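Local coordinates for Mlr3007 protein (Mesorhizobium loti, PDB 3QQM) that probably transfers amino groups between branched-chain amino acids and 2-oxoglutarate, as a class-IV aminotransferase that uses pyridoxal 5'-phosphate, at residues Val157-Gly162 with Lys201-Leu206; Phe16-Thr21 with Leu47-Asp52; Thr106-Gln111 with Gln123-Ala128; Arg68-Thr73 with Gln88-Leu93. One frame throughout, in Å; residues are numbered along the deposited sequence. Where two conformers were deposited one is given.

Contact 1: Val157-Gly162 with Lys201-Leu206; sequences VFADFG and KSAKAL. With EDO (1,2-ethanediol), chain V.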
loop_
_atom_site.group_PDB
_atom_site.type_symbol
_atom_site.label_atom_id
_atom_site.label_comp_id
_atom_site.label_asym_id
_atom_site.label_seq_id
_atom_site.Cartn_x
_atom_site.Cartn_y
_atom_site.Cartn_z
ATOM N N VAL A 157 -6.272 -3.446 -4.857
ATOM C CA VAL A 157 -6.746 -4.366 -5.895
ATOM C C VAL A 157 -7.376 -3.625 -7.055
ATOM O O VAL A 157 -8.059 -2.637 -6.865
ATOM C CB VAL A 157 -7.794 -5.337 -5.298
ATOM C CG1 VAL A 157 -8.320 -6.316 -6.368
ATOM C CG2 VAL A 157 -7.200 -6.085 -4.115
ATOM N N PHE A 158 -7.154 -4.128 -8.262
ATOM C CA PHE A 158 -7.672 -3.510 -9.475
ATOM C C PHE A 158 -8.140 -4.622 -10.381
ATOM O O PHE A 158 -7.338 -5.494 -10.789
ATOM C CB PHE A 158 -6.584 -2.691 -10.154
ATOM C CG PHE A 158 -5.993 -1.631 -9.269
ATOM C CD1 PHE A 158 -4.920 -1.918 -8.454
ATOM C CD2 PHE A 158 -6.508 -0.355 -9.262
ATOM C CE1 PHE A 158 -4.381 -0.968 -7.645
ATOM C CE2 PHE A 158 -5.999 0.596 -8.447
ATOM C CZ PHE A 158 -4.913 0.298 -7.630
ATOM N N ALA A 159 -9.440 -4.602 -10.686
ATOM C CA ALA A 159 -10.060 -5.636 -11.484
ATOM C C ALA A 159 -10.720 -5.075 -12.733
ATOM O O ALA A 159 -11.495 -4.113 -12.673
ATOM C CB ALA A 159 -11.068 -6.397 -10.635
ATOM N N ASP A 160 -10.408 -5.702 -13.861
ATOM C CA ASP A 160 -10.942 -5.324 -15.159
ATOM C C ASP A 160 -11.993 -6.336 -15.528
ATOM O O ASP A 160 -11.664 -7.478 -15.860
ATOM C CB ASP A 160 -9.817 -5.341 -16.172
ATOM C CG ASP A 160 -10.256 -4.911 -17.578
ATOM O OD1 ASP A 160 -11.481 -4.840 -17.886
ATOM O OD2 ASP A 160 -9.341 -4.629 -18.365
ATOM N N PHE A 161 -13.263 -5.936 -15.465
ATOM C CA PHE A 161 -14.361 -6.877 -15.778
ATOM C C PHE A 161 -14.675 -6.964 -17.257
ATOM O O PHE A 161 -15.700 -7.532 -17.638
ATOM C CB PHE A 161 -15.612 -6.568 -14.959
ATOM C CG PHE A 161 -15.407 -6.767 -13.479
ATOM C CD1 PHE A 161 -15.459 -8.053 -12.925
ATOM C CD2 PHE A 161 -15.142 -5.690 -12.642
ATOM C CE1 PHE A 161 -15.254 -8.250 -11.576
ATOM C CE2 PHE A 161 -14.943 -5.890 -11.271
ATOM C CZ PHE A 161 -14.994 -7.164 -10.740
ATOM N N GLY A 162 -13.797 -6.391 -18.084
ATOM C CA GLY A 162 -13.945 -6.454 -19.534
ATOM C C GLY A 162 -13.869 -5.144 -20.292
ATOM O O GLY A 162 -13.408 -5.115 -21.424
ATOM N N LYS A 201 -13.610 -13.729 -9.699
ATOM C CA LYS A 201 -13.411 -14.869 -10.569
ATOM C C LYS A 201 -13.887 -14.534 -11.987
ATOM O O LYS A 201 -13.500 -15.203 -12.935
ATOM C CB LYS A 201 -14.161 -16.105 -10.042
ATOM C CG LYS A 201 -13.551 -16.798 -8.785
ATOM C CD LYS A 201 -12.214 -17.520 -9.160
ATOM C CE LYS A 201 -11.726 -18.542 -8.116
ATOM N NZ LYS A 201 -10.585 -19.356 -8.708
ATOM N N SER A 202 -14.745 -13.518 -12.132
ATOM C CA SER A 202 -15.249 -13.150 -13.471
ATOM C C SER A 202 -14.463 -11.994 -14.095
ATOM O O SER A 202 -14.843 -11.469 -15.130
ATOM C CB SER A 202 -16.749 -12.816 -13.423
ATOM O OG SER A 202 -16.988 -11.603 -12.737
ATOM N N ALA A 203 -13.369 -11.597 -13.466
ATOM C CA ALA A 203 -12.546 -10.523 -14.007
ATOM C C ALA A 203 -11.743 -11.026 -15.208
ATOM O O ALA A 203 -11.165 -12.103 -15.169
ATOM C CB ALA A 203 -11.624 -9.988 -12.956
ATOM N N LYS A 204 -11.734 -10.244 -16.283
ATOM C CA LYS A 204 -10.978 -10.591 -17.481
ATOM C C LYS A 204 -9.482 -10.344 -17.245
ATOM O O LYS A 204 -8.634 -10.971 -17.872
ATOM C CB LYS A 204 -11.440 -9.750 -18.658
ATOM C CG LYS A 204 -12.863 -9.922 -19.047
ATOM C CD LYS A 204 -13.108 -11.300 -19.614
ATOM C CE LYS A 204 -14.549 -11.463 -20.035
ATOM N NZ LYS A 204 -14.804 -12.824 -20.616
ATOM N N ALA A 205 -9.174 -9.372 -16.396
ATOM C CA ALA A 205 -7.785 -9.054 -16.031
ATOM C C ALA A 205 -7.805 -8.600 -14.568
ATOM O O ALA A 205 -8.792 -8.016 -14.092
ATOM C CB ALA A 205 -7.189 -8.001 -16.938
ATOM N N LEU A 206 -6.748 -8.926 -13.843
ATOM C CA LEU A 206 -6.680 -8.610 -12.453
ATOM C C LEU A 206 -5.282 -8.202 -12.101
ATOM O O LEU A 206 -4.315 -8.745 -12.650
ATOM C CB LEU A 206 -7.091 -9.845 -11.652
ATOM C CG LEU A 206 -7.104 -9.725 -10.136
ATOM C CD1 LEU A 206 -8.035 -8.615 -9.682
ATOM C CD2 LEU A 206 -7.512 -11.054 -9.526
HETATM C C1 EDO V . -3.739 -11.517 -15.039
HETATM O O1 EDO V . -5.155 -11.611 -14.837
HETATM C C2 EDO V . -3.420 -10.505 -16.142
HETATM O O2 EDO V . -3.701 -9.157 -15.720
#
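Chi1 near 180° in both Leu206 and Val157 turns CG of the one and CG1 of the other away from their backbone N, and CD1 of Leu206 then meets CG1 of Val157 at 4.0 Å and rests on CB of Ala159. The small alanine leaves room for this methyl. On the other face of the sheet, CB of Asp160 packs on CB of Ala205 at 3.8 Å, while the carboxylate turns back: OD1 accepts the N-H of Gly162 at 2.8 Å, an Asx turn that ends strand 156-160, and takes a second bond from the N of Gly164. Strands 156-160 and 205-210 run antiparallel at one margin of the mixed sheet, and a classic beta bulge, Lys204 and Ala205 both facing Asp160, lies where the first ends and the second begins. The N of Asp160 donates to O of Ala205 at 2.8 Å; O of Asp160 receives the N of Ala205 at 3.2 Å on a lone pair, and a weak, bent bond from the N of Lys204. The positive phi of Gly162 (129°) suits a residue without CB. Phe161 lays its ring edge beside OG of Ser202, a hydroxyl hydrogen-bonded to O of Asp199.

Contact 2: Phe16-Thr21 with Leu47-Asp52; sequences FELIET and LGFACD. With EDO (1,2-ethanediol), chain Q.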
loop_
_atom_site.group_PDB
_atom_site.type_symbol
_atom_site.label_atom_id
_atom_site.label_comp_id
_atom_site.label_asym_id
_atom_site.label_seq_id
_atom_site.Cartn_x
_atom_site.Cartn_y
_atom_site.Cartn_z
ATOM N N PHE A 16 1.768 3.825 17.483
ATOM C CA PHE A 16 2.163 3.494 16.114
ATOM C C PHE A 16 2.935 4.637 15.435
ATOM O O PHE A 16 3.012 5.729 15.955
ATOM C CB PHE A 16 0.939 3.130 15.295
ATOM C CG PHE A 16 -0.050 4.213 15.222
ATOM C CD1 PHE A 16 0.067 5.206 14.259
ATOM C CD2 PHE A 16 -1.106 4.270 16.137
ATOM C CE1 PHE A 16 -0.840 6.231 14.208
ATOM C CE2 PHE A 16 -2.032 5.289 16.082
ATOM C CZ PHE A 16 -1.914 6.265 15.123
ATOM N N GLU A 17 3.500 4.339 14.278
ATOM C CA GLU A 17 4.235 5.288 13.491
ATOM C C GLU A 17 3.594 5.371 12.127
ATOM O O GLU A 17 2.898 4.451 11.713
ATOM C CB GLU A 17 5.695 4.843 13.315
ATOM C CG GLU A 17 6.436 4.695 14.625
ATOM C CD GLU A 17 7.877 4.214 14.475
ATOM O OE1 GLU A 17 8.406 4.189 13.355
ATOM O OE2 GLU A 17 8.485 3.885 15.501
ATOM N N LEU A 18 3.775 6.501 11.458
ATOM C CA LEU A 18 3.283 6.666 10.095
ATOM C C LEU A 18 4.399 6.192 9.184
ATOM O O LEU A 18 5.575 6.438 9.453
ATOM C CB LEU A 18 2.900 8.116 9.798
ATOM C CG LEU A 18 1.663 8.557 10.580
ATOM C CD1 LEU A 18 1.420 10.059 10.468
ATOM C CD2 LEU A 18 0.422 7.752 10.104
ATOM N N ILE A 19 4.019 5.537 8.103
ATOM C CA ILE A 19 4.953 4.959 7.168
ATOM C C ILE A 19 4.658 5.315 5.703
ATOM O O ILE A 19 3.496 5.457 5.289
ATOM C CB ILE A 19 4.885 3.405 7.313
ATOM C CG1 ILE A 19 5.260 2.978 8.739
ATOM C CG2 ILE A 19 5.788 2.688 6.306
ATOM C CD1 ILE A 19 6.667 3.377 9.126
ATOM N N GLU A 20 5.724 5.464 4.930
ATOM C CA GLU A 20 5.647 5.713 3.476
ATOM C C GLU A 20 6.752 4.879 2.838
ATOM O O GLU A 20 7.908 4.932 3.277
ATOM C CB GLU A 20 5.819 7.193 3.106
ATOM C CG GLU A 20 4.686 8.098 3.543
ATOM C CD GLU A 20 3.380 7.832 2.797
ATOM O OE1 GLU A 20 3.430 7.324 1.631
ATOM O OE2 GLU A 20 2.306 8.147 3.359
ATOM N N THR A 21 6.376 4.101 1.817
ATOM C CA THR A 21 7.291 3.252 1.099
ATOM C C THR A 21 7.242 3.700 -0.347
ATOM O O THR A 21 6.210 3.577 -1.021
ATOM C CB THR A 21 6.910 1.775 1.253
ATOM O OG1 THR A 21 6.905 1.447 2.640
ATOM C CG2 THR A 21 7.896 0.870 0.513
ATOM N N LEU A 47 -3.837 12.984 12.941
ATOM C CA LEU A 47 -3.590 12.082 14.060
ATOM C C LEU A 47 -2.836 12.686 15.237
ATOM O O LEU A 47 -2.662 12.025 16.244
ATOM C CB LEU A 47 -2.871 10.816 13.544
ATOM C CG LEU A 47 -3.697 9.977 12.572
ATOM C CD1 LEU A 47 -2.881 8.831 12.006
ATOM C CD2 LEU A 47 -4.991 9.441 13.249
ATOM N N GLY A 48 -2.378 13.924 15.098
ATOM C CA GLY A 48 -1.657 14.611 16.164
ATOM C C GLY A 48 -0.173 14.314 16.215
ATOM O O GLY A 48 0.424 14.339 17.265
ATOM N N PHE A 49 0.423 13.991 15.092
ATOM C CA PHE A 49 1.868 13.721 15.060
ATOM C C PHE A 49 2.692 15.001 14.842
ATOM O O PHE A 49 2.356 15.810 13.991
ATOM C CB PHE A 49 2.195 12.726 13.946
ATOM C CG PHE A 49 2.016 11.307 14.325
ATOM C CD1 PHE A 49 0.806 10.845 14.820
ATOM C CD2 PHE A 49 3.036 10.402 14.115
ATOM C CE1 PHE A 49 0.641 9.507 15.168
ATOM C CE2 PHE A 49 2.882 9.061 14.441
ATOM C CZ PHE A 49 1.681 8.607 14.964
ATOM N N ALA A 50 3.748 15.197 15.622
ATOM C CA ALA A 50 4.628 16.348 15.378
ATOM C C ALA A 50 5.277 15.973 14.055
ATOM O O ALA A 50 5.586 14.803 13.836
ATOM C CB ALA A 50 5.668 16.521 16.483
ATOM N N CYS A 51 5.383 16.931 13.140
ATOM C CA CYS A 51 5.954 16.668 11.816
ATOM C C CYS A 51 6.672 17.890 11.268
ATOM O O CYS A 51 6.044 18.888 10.949
ATOM C CB CYS A 51 4.845 16.269 10.856
ATOM S SG CYS A 51 5.448 15.640 9.296
ATOM N N ASP A 52 7.992 17.805 11.174
ATOM C CA ASP A 52 8.814 18.911 10.685
ATOM C C ASP A 52 9.322 18.569 9.269
ATOM O O ASP A 52 10.230 17.773 9.108
ATOM C CB ASP A 52 9.969 19.149 11.639
ATOM C CG ASP A 52 10.875 20.271 11.190
ATOM O OD1 ASP A 52 10.656 20.817 10.087
ATOM O OD2 ASP A 52 11.811 20.612 11.944
HETATM C C1 EDO Q . 11.101 7.076 14.748
HETATM O O1 EDO Q . 11.111 5.844 15.469
HETATM C C2 EDO Q . 10.624 6.872 13.306
HETATM O O2 EDO Q . 10.991 5.604 12.761
#
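The rings of Phe16 and Phe49 lie nearly parallel, their planes at 30°, but are offset so strongly that little of one ring lies over the other, with centroids 5.5 Å from each other. The closest approach is CE1 of Phe16 to CZ of Phe49, 3.5 Å. Phe16 holds its CG between the backbone N and the carbonyl carbon (chi1 60°), which swings the ring across to its partner. The edge of the Phe49 ring also receives O of Phe16, 3.3 Å from CZ. Over one face of the same ring sits Leu18, whose CD1 lies 4.2 Å from the centroid in a CH-pi contact. Its other methyl, CD2, reaches CD1 of Leu47 at 4.0 Å, and that leucine methyl in turn touches the edge of the Phe16 ring. This apolar cluster joins the N-terminal part of strand 17-25 to the end of helix 33-47 and the loop that follows it, where Gly48, with positive phi, lets the chain leave the helix; Ala44 of that helix packs on Leu18 and Phe49. Large, flat or branched residues suit such a buried junction, since between these two segments it rests on apolar and CH-pi contacts. Replacing Phe49 by an alanine is likely to open a gap beneath CD1 of Leu18 and leave the Phe16 ring without its aromatic partner. Glu17 points away, hydrogen-bonded through OE1, and weakly through OE2, to a 1,2-ethanediol.

Contact 3: Thr106-Gln111 with Gln123-Ala128; sequences TRLDSQ and QLYTHA. With EDO (1,2-ethanediol), chain S.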
loop_
_atom_site.group_PDB
_atom_site.type_symbol
_atom_site.label_atom_id
_atom_site.label_comp_id
_atom_site.label_asym_id
_atom_site.label_seq_id
_atom_site.Cartn_x
_atom_site.Cartn_y
_atom_site.Cartn_z
ATOM N N THR A 106 -9.034 -13.751 7.743
ATOM C CA THR A 106 -8.878 -12.535 8.534
ATOM C C THR A 106 -9.709 -11.443 7.879
ATOM O O THR A 106 -9.483 -11.125 6.732
ATOM C CB THR A 106 -7.414 -12.027 8.493
ATOM O OG1 THR A 106 -6.547 -13.034 9.009
ATOM C CG2 THR A 106 -7.246 -10.729 9.294
ATOM N N ARG A 107 -10.659 -10.885 8.614
ATOM C CA ARG A 107 -11.519 -9.816 8.086
ATOM C C ARG A 107 -11.217 -8.427 8.668
ATOM O O ARG A 107 -10.798 -8.295 9.793
ATOM C CB ARG A 107 -12.982 -10.169 8.317
ATOM C CG ARG A 107 -13.403 -11.426 7.581
ATOM C CD ARG A 107 -13.146 -11.279 6.080
ATOM N NE ARG A 107 -13.340 -12.526 5.340
ATOM C CZ ARG A 107 -14.491 -12.882 4.799
ATOM N NH1 ARG A 107 -15.551 -12.085 4.914
ATOM N NH2 ARG A 107 -14.586 -14.033 4.149
ATOM N N LEU A 108 -11.438 -7.408 7.847
ATOM C CA LEU A 108 -11.259 -6.032 8.226
ATOM C C LEU A 108 -12.628 -5.500 8.654
ATOM O O LEU A 108 -13.688 -5.998 8.221
ATOM C CB LEU A 108 -10.736 -5.182 7.056
ATOM C CG LEU A 108 -9.318 -5.488 6.533
ATOM C CD1 LEU A 108 -9.000 -4.686 5.300
ATOM C CD2 LEU A 108 -8.327 -5.224 7.593
ATOM N N ASP A 109 -12.593 -4.494 9.521
ATOM C CA ASP A 109 -13.773 -3.834 10.017
ATOM C C ASP A 109 -13.906 -2.487 9.291
ATOM O O ASP A 109 -13.088 -1.580 9.482
ATOM C CB ASP A 109 -13.652 -3.644 11.531
ATOM C CG ASP A 109 -14.826 -2.866 12.124
ATOM O OD1 ASP A 109 -15.666 -2.368 11.341
ATOM O OD2 ASP A 109 -14.878 -2.713 13.372
ATOM N N SER A 110 -14.961 -2.333 8.503
ATOM C CA SER A 110 -15.153 -1.109 7.720
ATOM C C SER A 110 -15.237 0.158 8.554
ATOM O O SER A 110 -15.054 1.240 8.015
ATOM C CB SER A 110 -16.404 -1.204 6.842
ATOM O OG SER A 110 -17.578 -1.121 7.618
ATOM N N GLN A 111 -15.539 0.028 9.851
ATOM C CA GLN A 111 -15.651 1.177 10.743
ATOM C C GLN A 111 -14.305 1.576 11.385
ATOM O O GLN A 111 -14.213 2.593 12.085
ATOM C CB GLN A 111 -16.712 0.903 11.829
ATOM C CG GLN A 111 -18.106 0.562 11.241
ATOM C CD GLN A 111 -18.591 1.637 10.240
ATOM O OE1 GLN A 111 -18.602 2.843 10.544
ATOM N NE2 GLN A 111 -18.963 1.195 9.030
ATOM N N GLN A 123 -1.235 -5.491 12.724
ATOM C CA GLN A 123 -1.706 -6.763 13.243
ATOM C C GLN A 123 -2.570 -7.578 12.259
ATOM O O GLN A 123 -2.286 -8.756 11.981
ATOM C CB GLN A 123 -2.526 -6.501 14.507
ATOM C CG GLN A 123 -3.154 -7.713 15.104
ATOM C CD GLN A 123 -3.673 -7.467 16.480
ATOM O OE1 GLN A 123 -3.883 -6.320 16.883
ATOM N NE2 GLN A 123 -3.876 -8.546 17.231
ATOM N N LEU A 124 -3.625 -6.952 11.757
ATOM C CA LEU A 124 -4.565 -7.630 10.854
ATOM C C LEU A 124 -3.893 -8.146 9.583
ATOM O O LEU A 124 -4.135 -9.282 9.162
ATOM C CB LEU A 124 -5.708 -6.690 10.498
ATOM C CG LEU A 124 -6.677 -6.361 11.630
ATOM C CD1 LEU A 124 -7.409 -4.973 11.437
ATOM C CD2 LEU A 124 -7.664 -7.516 11.815
ATOM N N TYR A 125 -3.039 -7.316 8.996
ATOM C CA TYR A 125 -2.344 -7.672 7.760
ATOM C C TYR A 125 -1.264 -8.712 7.998
ATOM O O TYR A 125 -1.093 -9.616 7.190
ATOM C CB TYR A 125 -1.750 -6.442 7.092
ATOM C CG TYR A 125 -2.732 -5.313 6.863
ATOM C CD1 TYR A 125 -3.747 -5.427 5.924
ATOM C CD2 TYR A 125 -2.592 -4.099 7.536
ATOM C CE1 TYR A 125 -4.629 -4.393 5.692
ATOM C CE2 TYR A 125 -3.461 -3.043 7.298
ATOM C CZ TYR A 125 -4.486 -3.197 6.381
ATOM O OH TYR A 125 -5.331 -2.147 6.126
ATOM N N THR A 126 -0.504 -8.559 9.076
ATOM C CA THR A 126 0.500 -9.549 9.429
ATOM C C THR A 126 -0.185 -10.899 9.683
ATOM O O THR A 126 0.332 -11.932 9.296
ATOM C CB THR A 126 1.299 -9.136 10.688
ATOM O OG1 THR A 126 2.084 -7.972 10.405
ATOM C CG2 THR A 126 2.236 -10.263 11.173
ATOM N N HIS A 127 -1.351 -10.886 10.319
ATOM C CA HIS A 127 -2.060 -12.137 10.589
ATOM C C HIS A 127 -2.557 -12.780 9.270
ATOM O O HIS A 127 -2.432 -13.995 9.087
ATOM C CB HIS A 127 -3.224 -11.927 11.575
ATOM C CG HIS A 127 -3.908 -13.193 11.957
ATOM N ND1 HIS A 127 -5.020 -13.667 11.290
ATOM C CD2 HIS A 127 -3.609 -14.119 12.902
ATOM C CE1 HIS A 127 -5.385 -14.824 11.815
ATOM N NE2 HIS A 127 -4.550 -15.119 12.799
ATOM N N ALA A 128 -3.071 -11.951 8.359
ATOM C CA ALA A 128 -3.569 -12.427 7.073
ATOM C C ALA A 128 -2.431 -13.047 6.304
ATOM O O ALA A 128 -2.562 -14.139 5.778
ATOM C CB ALA A 128 -4.223 -11.290 6.257
HETATM C C1 EDO S . 3.449 -7.653 6.128
HETATM O O1 EDO S . 2.573 -8.221 5.149
HETATM C C2 EDO S . 2.789 -7.650 7.504
HETATM O O2 EDO S . 3.132 -6.459 8.257
#
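Thr106 brings the loop 106-111, extended from Thr106 to Asp109, to within 5.5 Å, CA to CA, of Ala128 on helix 123-130, and the loop then runs on past Leu124. From the helix, ND1 of His127 donates to OG1 of Thr106 at 2.8 Å, with the hydroxyl oxygen only 6° out of the imidazole plane. The threonine uses both branches: chi1 of -59° sets OG1 beside its own backbone N, facing the histidine, and directs CG2 to O of Leu124, 3.4 Å away. Its CB packs on CB of Ala128 at 4.0 Å, where a small residue allows the close approach. Further along, CD2 of Leu108 meets CD1 of Leu124 at 4.0 Å and touches CE1 of Tyr125, while Leu142 of strand 139-143 backs this apolar patch. The phenol OH of Tyr125 is hydrogen-bonded to OE2 of Glu151. A valine in place of Thr106 would probably keep much of the packing but leave the N-H of His127 without its acceptor. Because OG1 is also hydrogen-bonded to OE2 of Glu131, the hydroxyl links imidazole to carboxylate; this would be expected to restrain the rotation of the imidazole, whose ND1 carries the proton, the nearby acid probably reinforcing that polarity.

Contact 4: Arg68-Thr73 with Gln88-Leu93; sequences RTAMRT and QPYEPL. With EDO (1,2-ethanediol), chain X.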
loop_
_atom_site.group_PDB
_atom_site.type_symbol
_atom_site.label_atom_id
_atom_site.label_comp_id
_atom_site.label_asym_id
_atom_site.label_seq_id
_atom_site.Cartn_x
_atom_site.Cartn_y
_atom_site.Cartn_z
ATOM N N ARG A 68 22.858 5.320 -6.882
ATOM C CA ARG A 68 23.153 5.247 -8.312
ATOM C C ARG A 68 22.048 4.565 -9.109
ATOM O O ARG A 68 21.954 4.757 -10.335
ATOM C CB ARG A 68 24.460 4.487 -8.540
ATOM C CG ARG A 68 25.675 5.049 -7.814
ATOM C CD ARG A 68 26.976 4.270 -8.199
ATOM N NE ARG A 68 26.943 2.826 -7.882
ATOM C CZ ARG A 68 27.211 2.299 -6.684
ATOM N NH1 ARG A 68 27.457 3.083 -5.651
ATOM N NH2 ARG A 68 27.171 0.987 -6.503
ATOM N N THR A 69 21.253 3.734 -8.437
ATOM C CA THR A 69 20.134 3.027 -9.080
ATOM C C THR A 69 18.875 3.117 -8.218
ATOM O O THR A 69 18.933 3.583 -7.062
ATOM C CB THR A 69 20.457 1.545 -9.302
ATOM O OG1 THR A 69 20.803 0.949 -8.049
ATOM C CG2 THR A 69 21.626 1.375 -10.264
ATOM N N ALA A 70 17.746 2.670 -8.785
ATOM C CA ALA A 70 16.449 2.682 -8.093
ATOM C C ALA A 70 16.558 2.106 -6.673
ATOM O O ALA A 70 17.204 1.103 -6.465
ATOM C CB ALA A 70 15.402 1.917 -8.902
HETATM N N MSE A 71 15.924 2.760 -5.709
HETATM C CA MSE A 71 15.969 2.315 -4.318
HETATM C C MSE A 71 14.585 2.221 -3.699
HETATM O O MSE A 71 13.724 3.047 -3.994
HETATM C CB MSE A 71 16.758 3.333 -3.474
HETATM C CG MSE A 71 18.142 3.718 -4.017
HETATM SE SE MSE A 71 19.480 2.281 -3.947
HETATM C CE MSE A 71 19.677 2.177 -2.046
ATOM N N ARG A 72 14.359 1.199 -2.872
ATOM C CA ARG A 72 13.128 1.087 -2.109
ATOM C C ARG A 72 13.461 1.918 -0.901
ATOM O O ARG A 72 14.516 1.728 -0.276
ATOM C CB ARG A 72 12.834 -0.339 -1.682
ATOM C CG ARG A 72 11.614 -0.483 -0.766
ATOM C CD ARG A 72 11.387 -1.907 -0.315
ATOM N NE ARG A 72 10.312 -1.981 0.691
ATOM C CZ ARG A 72 10.495 -1.809 2.016
ATOM N NH1 ARG A 72 11.715 -1.542 2.495
ATOM N NH2 ARG A 72 9.461 -1.877 2.868
ATOM N N THR A 73 12.610 2.887 -0.610
ATOM C CA THR A 73 12.832 3.790 0.476
ATOM C C THR A 73 11.699 3.755 1.469
ATOM O O THR A 73 10.560 3.942 1.098
ATOM C CB THR A 73 12.945 5.210 -0.060
ATOM O OG1 THR A 73 13.985 5.258 -1.056
ATOM C CG2 THR A 73 13.229 6.201 1.087
ATOM N N GLN A 88 17.342 0.900 0.191
ATOM C CA GLN A 88 18.026 -0.299 -0.265
ATOM C C GLN A 88 17.656 -0.489 -1.723
ATOM O O GLN A 88 16.607 -0.065 -2.140
ATOM C CB GLN A 88 17.622 -1.511 0.552
ATOM C CG GLN A 88 17.768 -1.326 2.021
ATOM C CD GLN A 88 17.675 -2.607 2.756
ATOM O OE1 GLN A 88 18.547 -3.473 2.625
ATOM N NE2 GLN A 88 16.630 -2.745 3.585
ATOM N N PRO A 89 18.505 -1.166 -2.500
ATOM C CA PRO A 89 18.212 -1.324 -3.924
ATOM C C PRO A 89 16.839 -1.912 -4.231
ATOM O O PRO A 89 16.441 -2.896 -3.635
ATOM C CB PRO A 89 19.321 -2.284 -4.410
ATOM C CG PRO A 89 20.405 -2.116 -3.468
ATOM C CD PRO A 89 19.759 -1.831 -2.131
ATOM N N TYR A 90 16.119 -1.281 -5.150
ATOM C CA TYR A 90 14.818 -1.774 -5.576
ATOM C C TYR A 90 15.033 -2.992 -6.467
ATOM O O TYR A 90 15.903 -2.988 -7.333
ATOM C CB TYR A 90 14.053 -0.685 -6.319
ATOM C CG TYR A 90 12.792 -1.154 -7.030
ATOM C CD1 TYR A 90 11.761 -1.779 -6.329
ATOM C CD2 TYR A 90 12.599 -0.909 -8.392
ATOM C CE1 TYR A 90 10.587 -2.194 -6.981
ATOM C CE2 TYR A 90 11.421 -1.313 -9.042
ATOM C CZ TYR A 90 10.431 -1.951 -8.330
ATOM O OH TYR A 90 9.269 -2.352 -8.951
ATOM N N GLU A 91 14.267 -4.051 -6.223
ATOM C CA GLU A 91 14.399 -5.284 -7.019
ATOM C C GLU A 91 13.132 -5.448 -7.813
ATOM O O GLU A 91 12.184 -6.031 -7.350
ATOM C CB GLU A 91 14.645 -6.476 -6.092
ATOM C CG GLU A 91 15.919 -6.321 -5.202
ATOM C CD GLU A 91 16.100 -7.493 -4.221
ATOM O OE1 GLU A 91 15.080 -8.171 -3.893
ATOM O OE2 GLU A 91 17.253 -7.736 -3.782
ATOM N N PRO A 92 13.105 -4.937 -9.026
ATOM C CA PRO A 92 11.823 -5.058 -9.710
ATOM C C PRO A 92 11.413 -6.489 -10.011
ATOM O O PRO A 92 12.259 -7.389 -10.032
ATOM C CB PRO A 92 12.059 -4.299 -11.015
ATOM C CG PRO A 92 13.547 -4.439 -11.278
ATOM C CD PRO A 92 14.220 -4.648 -9.951
ATOM N N LEU A 93 10.107 -6.697 -10.190
ATOM C CA LEU A 93 9.595 -8.004 -10.572
ATOM C C LEU A 93 9.818 -8.157 -12.070
ATOM O O LEU A 93 9.760 -7.160 -12.814
ATOM C CB LEU A 93 8.088 -8.126 -10.309
ATOM C CG LEU A 93 7.535 -8.002 -8.877
ATOM C CD1 LEU A 93 6.034 -8.124 -8.918
ATOM C CD2 LEU A 93 8.123 -9.047 -7.946
HETATM C C1 EDO X . 23.935 1.647 -3.875
HETATM O O1 EDO X . 22.710 1.738 -3.143
HETATM C C2 EDO X . 23.933 2.663 -5.009
HETATM O O2 EDO X . 22.687 2.587 -5.712
HETATM O O HOH W 1 17.720 -1.092 -8.729
#
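CB of Ala70 meets the edge of the Tyr90 ring, near its plane, 4.0 Å from CD2, while Pro92 of the ring's own segment places its N over the centre of one face. The other flat group, the guanidinium of Arg68, carries C2 of a 1,2-ethanediol over one face. O2 of that diol accepts the backbone N-H of Arg68 at 3.0 Å. A small alanine suits the position beside Tyr90, since the two CB atoms lie just 3.9 Å apart. The selenomethionine Met71 is bent at both chi2 and chi3, near -70°, which curls CE over to CD of Pro89 at 4.0 Å. Between the backbones, the N of Tyr90 donates almost straight to O of Ala70 (176° at the hydrogen), although it lies above the carbonyl plane, and a water bridges that O to O of Tyr90. Arg72 and Gln88 form a hydrogen-bonded antiparallel pair, with N of Arg72 2.7 Å from O of Gln88. Here lies the open end of the hairpin of strands 71-78 and 83-89: strand 17-25 flanks it through Trp24 and Thr21, Leu64 of helix 53-64 packs on Met71, and Leu212 touches Arg72 and Tyr90.

How the contacts relate
From the N terminus, contact 2 comes first, closing the loop from strand 17-25 through helix 33-47. Contact 4 follows, closing the hairpin of strands 71-78 and 83-89; contact 3 then closes a short loop before helix 123-130 that carries Lys118, the lysine bearing pyridoxal 5'-phosphate, and contact 1 closes the longest, 38 residues between segments 157-162 and 201-206. All four loops come in series, so none nests in or crosses another. Contacts 2 and 4 share the four-stranded antiparallel sheet and touch where CG2 of Thr21 packs 3.7 Å from NE of Arg72. Contact 1 pins an edge of the mixed sheet, and contact 3 ties a helix beside it. Contacts 1 and 2 lie on opposite sides of the chain's centre.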